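Local coordinates for pyoverdine biosynthesis protein PvcB (Pseudomonas aeruginosa, PDB 4YLM) that catalyses the iron- and 2-oxoglutarate-dependent oxidation of tyrosine isonitrile in the biosynthesis of paerucumarin, a cyclized isocyano derivative of tyrosine, at residues 160-165 / 182-187; 148-153 / 193-198. One frame throughout, in Å; residues are numbered along the deposited sequence.

Interaction 1: 160-165 / 182-187; sequences LWRRAS and PIVERH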
loop_
_atom_site.group_PDB
_atom_site.type_symbol
_atom_site.label_atom_id
_atom_site.label_comp_id
_atom_site.label_asym_id
_atom_site.label_seq_id
_atom_site.Cartn_x
_atom_site.Cartn_y
_atom_site.Cartn_z
ATOM N N LEU A 160 22.518 26.122 -17.302
ATOM C CA LEU A 160 23.850 25.529 -17.204
ATOM C C LEU A 160 23.788 24.032 -16.830
ATOM O O LEU A 160 24.412 23.192 -17.484
ATOM C CB LEU A 160 24.707 26.306 -16.196
ATOM C CG LEU A 160 26.208 26.000 -16.141
ATOM C CD1 LEU A 160 26.882 26.343 -17.462
ATOM C CD2 LEU A 160 26.866 26.749 -14.988
ATOM N N TRP A 161 23.031 23.699 -15.785
ATOM C CA TRP A 161 22.936 22.302 -15.344
ATOM C C TRP A 161 22.488 21.394 -16.473
ATOM O O TRP A 161 23.000 20.282 -16.639
ATOM C CB TRP A 161 21.948 22.155 -14.188
ATOM C CG TRP A 161 22.338 22.863 -12.945
ATOM C CD1 TRP A 161 23.442 23.634 -12.752
ATOM C CD2 TRP A 161 21.619 22.867 -11.703
ATOM N NE1 TRP A 161 23.456 24.125 -11.468
ATOM C CE2 TRP A 161 22.342 23.671 -10.807
ATOM C CE3 TRP A 161 20.430 22.264 -11.265
ATOM C CZ2 TRP A 161 21.922 23.891 -9.502
ATOM C CZ3 TRP A 161 20.012 22.494 -9.973
ATOM C CH2 TRP A 161 20.756 23.292 -9.103
ATOM N N ARG A 162 21.521 21.873 -17.248
ATOM C CA ARG A 162 20.915 21.065 -18.304
ATOM C C ARG A 162 21.854 20.697 -19.444
ATOM O O ARG A 162 21.602 19.737 -20.167
ATOM C CB ARG A 162 19.664 21.749 -18.860
ATOM C CG ARG A 162 18.471 21.689 -17.916
ATOM C CD ARG A 162 17.322 22.518 -18.443
ATOM N NE ARG A 162 16.104 22.338 -17.657
ATOM C CZ ARG A 162 15.123 23.234 -17.595
ATOM N NH1 ARG A 162 15.226 24.378 -18.262
ATOM N NH2 ARG A 162 14.043 22.993 -16.864
ATOM N N ARG A 163 22.930 21.450 -19.631
ATOM C CA ARG A 163 23.864 21.066 -20.688
ATOM C C ARG A 163 25.092 20.316 -20.169
ATOM O O ARG A 163 25.872 19.768 -20.951
ATOM C CB ARG A 163 24.219 22.242 -21.613
ATOM C CG ARG A 163 24.537 23.565 -20.933
ATOM C CD ARG A 163 24.582 24.698 -21.974
ATOM N NE ARG A 163 25.346 25.860 -21.516
ATOM C CZ ARG A 163 26.609 26.113 -21.856
ATOM N NH1 ARG A 163 27.263 25.292 -22.670
ATOM N NH2 ARG A 163 27.222 27.193 -21.385
ATOM N N ALA A 164 25.221 20.242 -18.845
ATOM C CA ALA A 164 26.377 19.612 -18.215
ATOM C C ALA A 164 26.257 18.093 -18.032
ATOM O O ALA A 164 25.175 17.564 -17.777
ATOM C CB ALA A 164 26.679 20.283 -16.877
ATOM N N SER A 165 27.394 17.415 -18.163
ATOM C CA SER A 165 27.525 15.982 -17.924
ATOM C C SER A 165 28.744 15.757 -17.043
ATOM O O SER A 165 29.741 16.478 -17.161
ATOM C CB SER A 165 27.739 15.232 -19.238
ATOM O OG SER A 165 26.509 14.868 -19.834
ATOM N N PRO A 182 24.445 12.585 -17.174
ATOM C CA PRO A 182 24.039 13.991 -17.239
ATOM C C PRO A 182 23.800 14.487 -15.817
ATOM O O PRO A 182 23.374 13.699 -14.961
ATOM C CB PRO A 182 22.704 13.940 -17.990
ATOM C CG PRO A 182 22.685 12.607 -18.684
ATOM C CD PRO A 182 23.490 11.685 -17.838
ATOM N N ILE A 183 24.075 15.760 -15.564
ATOM C CA ILE A 183 23.787 16.359 -14.272
ATOM C C ILE A 183 22.273 16.323 -13.998
ATOM O O ILE A 183 21.834 15.962 -12.908
ATOM C CB ILE A 183 24.269 17.814 -14.227
ATOM C CG1 ILE A 183 25.800 17.873 -14.274
ATOM C CG2 ILE A 183 23.764 18.499 -12.969
ATOM C CD1 ILE A 183 26.441 17.367 -12.999
ATOM N N VAL A 184 21.482 16.704 -14.993
ATOM C CA VAL A 184 20.029 16.650 -14.870
ATOM C C VAL A 184 19.531 15.354 -15.498
ATOM O O VAL A 184 19.728 15.117 -16.688
ATOM C CB VAL A 184 19.358 17.886 -15.531
ATOM C CG1 VAL A 184 17.836 17.823 -15.403
ATOM C CG2 VAL A 184 19.902 19.178 -14.910
ATOM N N GLU A 185 18.903 14.501 -14.690
ATOM C CA GLU A 185 18.448 13.200 -15.168
ATOM C C GLU A 185 16.940 13.071 -14.991
ATOM O O GLU A 185 16.296 13.961 -14.440
ATOM C CB GLU A 185 19.142 12.072 -14.392
ATOM C CG GLU A 185 20.329 11.437 -15.100
ATOM C CD GLU A 185 19.907 10.559 -16.263
ATOM O OE1 GLU A 185 20.736 9.743 -16.708
ATOM O OE2 GLU A 185 18.753 10.690 -16.736
ATOM N N ARG A 186 16.384 11.963 -15.467
ATOM C CA ARG A 186 15.030 11.580 -15.107
ATOM C C ARG A 186 15.127 10.402 -14.144
ATOM O O ARG A 186 16.043 9.574 -14.246
ATOM C CB ARG A 186 14.220 11.196 -16.346
ATOM C CG ARG A 186 14.733 9.970 -17.070
ATOM C CD ARG A 186 13.919 9.734 -18.326
ATOM N NE ARG A 186 14.275 8.498 -19.017
ATOM C CZ ARG A 186 14.684 8.442 -20.284
ATOM N NH1 ARG A 186 14.803 9.556 -21.000
ATOM N NH2 ARG A 186 14.974 7.270 -20.840
ATOM N N HIS A 187 14.215 10.336 -13.184
ATOM C CA HIS A 187 14.200 9.180 -12.303
ATOM C C HIS A 187 14.067 7.949 -13.186
ATOM O O HIS A 187 13.218 7.909 -14.085
ATOM C CB HIS A 187 13.041 9.262 -11.314
ATOM C CG HIS A 187 13.049 8.168 -10.294
ATOM N ND1 HIS A 187 12.664 6.878 -10.590
ATOM C CD2 HIS A 187 13.414 8.164 -8.992
ATOM C CE1 HIS A 187 12.769 6.131 -9.508
ATOM N NE2 HIS A 187 13.217 6.887 -8.519
HETATM O O HOH W 1 22.478 17.854 -17.497
#
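Trp161, Ala164 and Ser165 meet Pro182, Ile183 and Val184 in a mixed polar and apolar contact, where helix 155-163 runs out into strand 165-169 and the returning chain leaves strand 178-182. Ser165 and Pro182 form an antiparallel non-hydrogen-bonded pair with their CA atoms 4.1 Å apart. Their side chains share one face, and Ser165 OG lies against Pro182 CA. One residue beyond this pair on either segment, Ile183 N donates to Ala164 O at 3.1 Å. The N-H points almost straight at the oxygen (175°), but the nitrogen sits above the carbonyl plane, 36° out of it.

A water bridges the helix end and the strand. It donates to Trp161 O at 2.6 Å and to Ala164 O at 2.7 Å, while accepting from Val184 N at 2.9 Å. Ala164 O is thus gripped by two donors, and Trp161 O is shared between this water and the N-H of Ala164, three residues on, in the turn that ends the helix.

Next to these polar links, Ile183 places CG1 anti to its carbonyl carbon (chi1 -68°), which brings that branch alongside Ala164 CB at 3.7 Å. The CG2 methyl of Val184 reaches Trp161 CB at 3.7 Å and also approaches the aliphatic start of Arg162. The indole itself leads elsewhere: it packs on Leu227, Leu231 and Cys234 of helix 224-235, and its NE1 is hydrogen-bonded to Ser230 OG. The side chain of Ile183 lies about 11 Å from that of His112, a probable iron ligand. The pair of segments forms the open end of a beta-hairpin, strands 165-169 and 178-182, within the long run of chain between the probable iron ligands Asp114 and His261 of this TfdA-family oxygenase.

Interaction 2: 148-153 / 193-198; sequences AALQLA and PILRFC
The flat peptide group joining Pro193 to Ile194 carries Leu150 on one face: the CD1 methyl stands almost directly above Pro193 C, at 3.7 Å, rather than at an edge. On the same residue, CB of the proline ring touches this methyl at 3.9 Å. A second flat group, the guanidinium of Arg196, takes no part in the helix contact. Its NE edge faces Leu195 O, its NH1 and NH2 reach Asn256 O and Leu259 O, and it makes a cation-pi contact with Trp113.

This is a helix laid across one side of a two-stranded antiparallel hairpin, 184-186 with 193-195, in the TauD/TfdA-type oxygenase. The axes of helix 148-152 and strand 193-195 run nearly at right angles (96°) and approach to 8.4 Å. Pro193 and Leu195 direct their side chains at the helix, whereas that of Ile194, between them, points away. Leu150 answers from the helix with CG anti to its carbonyl carbon (chi1 -83°), its two methyls dividing the work: CD1 covers the strand backbone and CD2 turns to Leu195. The two leucine side chains run alongside each other head to tail, with CG of Leu150 3.8 Å from CD2 of Leu195. Ala149, one residue earlier on the helix, offers only its methyl, and Leu195 CD1 lies 4.0 Å from Ala149 CB.

No hydrogen bond joins the two segments, although Thr146 OG1, just before the helix segment, accepts from Leu195 N. Both Leu150 and Leu195 also touch Trp161 of helix 155-163, and Pro193 packs on His39 of the second subunit. Just past the strand, Arg196 NE donates to Leu195 O at 2.7 Å, with the oxygen lying in the guanidinium plane.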
loop_
_atom_site.group_PDB
_atom_site.type_symbol
_atom_site.label_atom_id
_atom_site.label_comp_id
_atom_site.label_asym_id
_atom_site.label_seq_id
_atom_site.Cartn_x
_atom_site.Cartn_y
_atom_site.Cartn_z
ATOM N N ALA A 148 14.337 18.991 -4.684
ATOM C CA ALA A 148 14.325 20.259 -3.959
ATOM C C ALA A 148 15.381 21.218 -4.525
ATOM O O ALA A 148 15.104 22.399 -4.752
ATOM C CB ALA A 148 14.550 20.043 -2.483
ATOM N N ALA A 149 16.591 20.708 -4.751
ATOM C CA ALA A 149 17.662 21.522 -5.330
ATOM C C ALA A 149 17.230 22.095 -6.681
ATOM O O ALA A 149 17.501 23.263 -6.989
ATOM C CB ALA A 149 18.951 20.702 -5.473
ATOM N N LEU A 150 16.537 21.283 -7.480
ATOM C CA LEU A 150 16.046 21.741 -8.779
ATOM C C LEU A 150 15.048 22.893 -8.663
ATOM O O LEU A 150 14.966 23.730 -9.561
ATOM C CB LEU A 150 15.450 20.593 -9.599
ATOM C CG LEU A 150 16.437 19.726 -10.389
ATOM C CD1 LEU A 150 15.834 18.351 -10.758
ATOM C CD2 LEU A 150 16.923 20.470 -11.645
ATOM N N GLN A 151 14.299 22.945 -7.563
ATOM C CA GLN A 151 13.321 24.017 -7.365
ATOM C C GLN A 151 13.997 25.309 -6.901
ATOM O O GLN A 151 13.402 26.378 -6.955
ATOM C CB GLN A 151 12.258 23.626 -6.328
ATOM C CG GLN A 151 11.568 22.286 -6.562
ATOM C CD GLN A 151 11.094 22.102 -7.976
ATOM O OE1 GLN A 151 10.331 22.910 -8.495
ATOM N NE2 GLN A 151 11.544 21.021 -8.618
ATOM N N LEU A 152 15.230 25.202 -6.419
ATOM C CA LEU A 152 15.957 26.369 -5.926
ATOM C C LEU A 152 16.738 27.085 -7.020
ATOM O O LEU A 152 17.051 28.269 -6.895
ATOM C CB LEU A 152 16.898 25.978 -4.793
ATOM C CG LEU A 152 16.184 25.582 -3.502
ATOM C CD1 LEU A 152 17.098 24.784 -2.589
ATOM C CD2 LEU A 152 15.651 26.821 -2.801
ATOM N N ALA A 153 17.054 26.365 -8.087
ATOM C CA ALA A 153 17.884 26.903 -9.157
ATOM C C ALA A 153 17.193 28.061 -9.870
ATOM O O ALA A 153 15.994 27.999 -10.140
ATOM C CB ALA A 153 18.208 25.806 -10.153
ATOM N N PRO A 193 12.077 14.694 -12.723
ATOM C CA PRO A 193 13.435 15.253 -12.779
ATOM C C PRO A 193 14.231 15.077 -11.493
ATOM O O PRO A 193 13.739 15.345 -10.391
ATOM C CB PRO A 193 13.190 16.750 -13.054
ATOM C CG PRO A 193 11.872 16.785 -13.763
ATOM C CD PRO A 193 11.054 15.692 -13.095
ATOM N N ILE A 194 15.465 14.606 -11.643
ATOM C CA ILE A 194 16.383 14.472 -10.521
ATOM C C ILE A 194 17.754 15.002 -10.950
ATOM O O ILE A 194 17.955 15.340 -12.115
ATOM C CB ILE A 194 16.565 12.996 -10.119
ATOM C CG1 ILE A 194 17.037 12.181 -11.333
ATOM C CG2 ILE A 194 15.249 12.407 -9.503
ATOM C CD1 ILE A 194 17.557 10.758 -10.967
ATOM N N LEU A 195 18.690 15.059 -10.010
ATOM C CA LEU A 195 20.084 15.317 -10.341
ATOM C C LEU A 195 20.903 14.058 -10.071
ATOM O O LEU A 195 20.645 13.332 -9.102
ATOM C CB LEU A 195 20.633 16.475 -9.507
ATOM C CG LEU A 195 19.913 17.826 -9.583
ATOM C CD1 LEU A 195 20.524 18.801 -8.598
ATOM C CD2 LEU A 195 19.975 18.396 -11.006
ATOM N N ARG A 196 21.877 13.794 -10.936
ATOM C CA ARG A 196 22.918 12.806 -10.634
ATOM C C ARG A 196 24.245 13.562 -10.699
ATOM O O ARG A 196 24.649 14.017 -11.757
ATOM C CB ARG A 196 22.906 11.652 -11.642
ATOM C CG ARG A 196 21.654 10.779 -11.595
ATOM C CD ARG A 196 21.553 9.944 -10.304
ATOM N NE ARG A 196 21.011 10.704 -9.175
ATOM C CZ ARG A 196 20.720 10.177 -7.984
ATOM N NH1 ARG A 196 20.923 8.884 -7.754
ATOM N NH2 ARG A 196 20.224 10.941 -7.018
ATOM N N PHE A 197 24.899 13.707 -9.554
ATOM C CA PHE A 197 26.090 14.523 -9.443
ATOM C C PHE A 197 26.988 13.861 -8.420
ATOM O O PHE A 197 26.529 13.505 -7.340
ATOM C CB PHE A 197 25.685 15.923 -8.974
ATOM C CG PHE A 197 26.845 16.851 -8.660
ATOM C CD1 PHE A 197 27.869 17.055 -9.571
ATOM C CD2 PHE A 197 26.860 17.572 -7.475
ATOM C CE1 PHE A 197 28.915 17.934 -9.288
ATOM C CE2 PHE A 197 27.890 18.459 -7.187
ATOM C CZ PHE A 197 28.920 18.638 -8.095
ATOM N N CYS A 198 28.254 13.652 -8.775
ATOM C CA CYS A 198 29.244 13.222 -7.797
ATOM C C CYS A 198 30.134 14.428 -7.537
ATOM O O CYS A 198 30.806 14.918 -8.443
ATOM C CB CYS A 198 30.057 12.025 -8.307
ATOM S SG CYS A 198 31.258 11.365 -7.082
#

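In the fold
Interactions 1 and 2 place two consecutive helices, 155-163 and 146-152, against the same two-stranded sheet, 184-186 with 193-195, with centres about 9 Å apart. Interaction 1, nested within the chain closed by interaction 2, is partly buried and relies on backbone polar groups and a water. Interaction 2 is more buried, nearer the chain centre, and purely apolar across its segments, although Pro193 at its border reaches the second subunit. The strands tie the two together: Glu185 N lies 2.9 Å from Ile194 O and Ile183 O 2.9 Å from Arg196 N, both probable hydrogen bonds. Leu195, packed against Val184 and Ile183 O, belongs to both sets of neighbours.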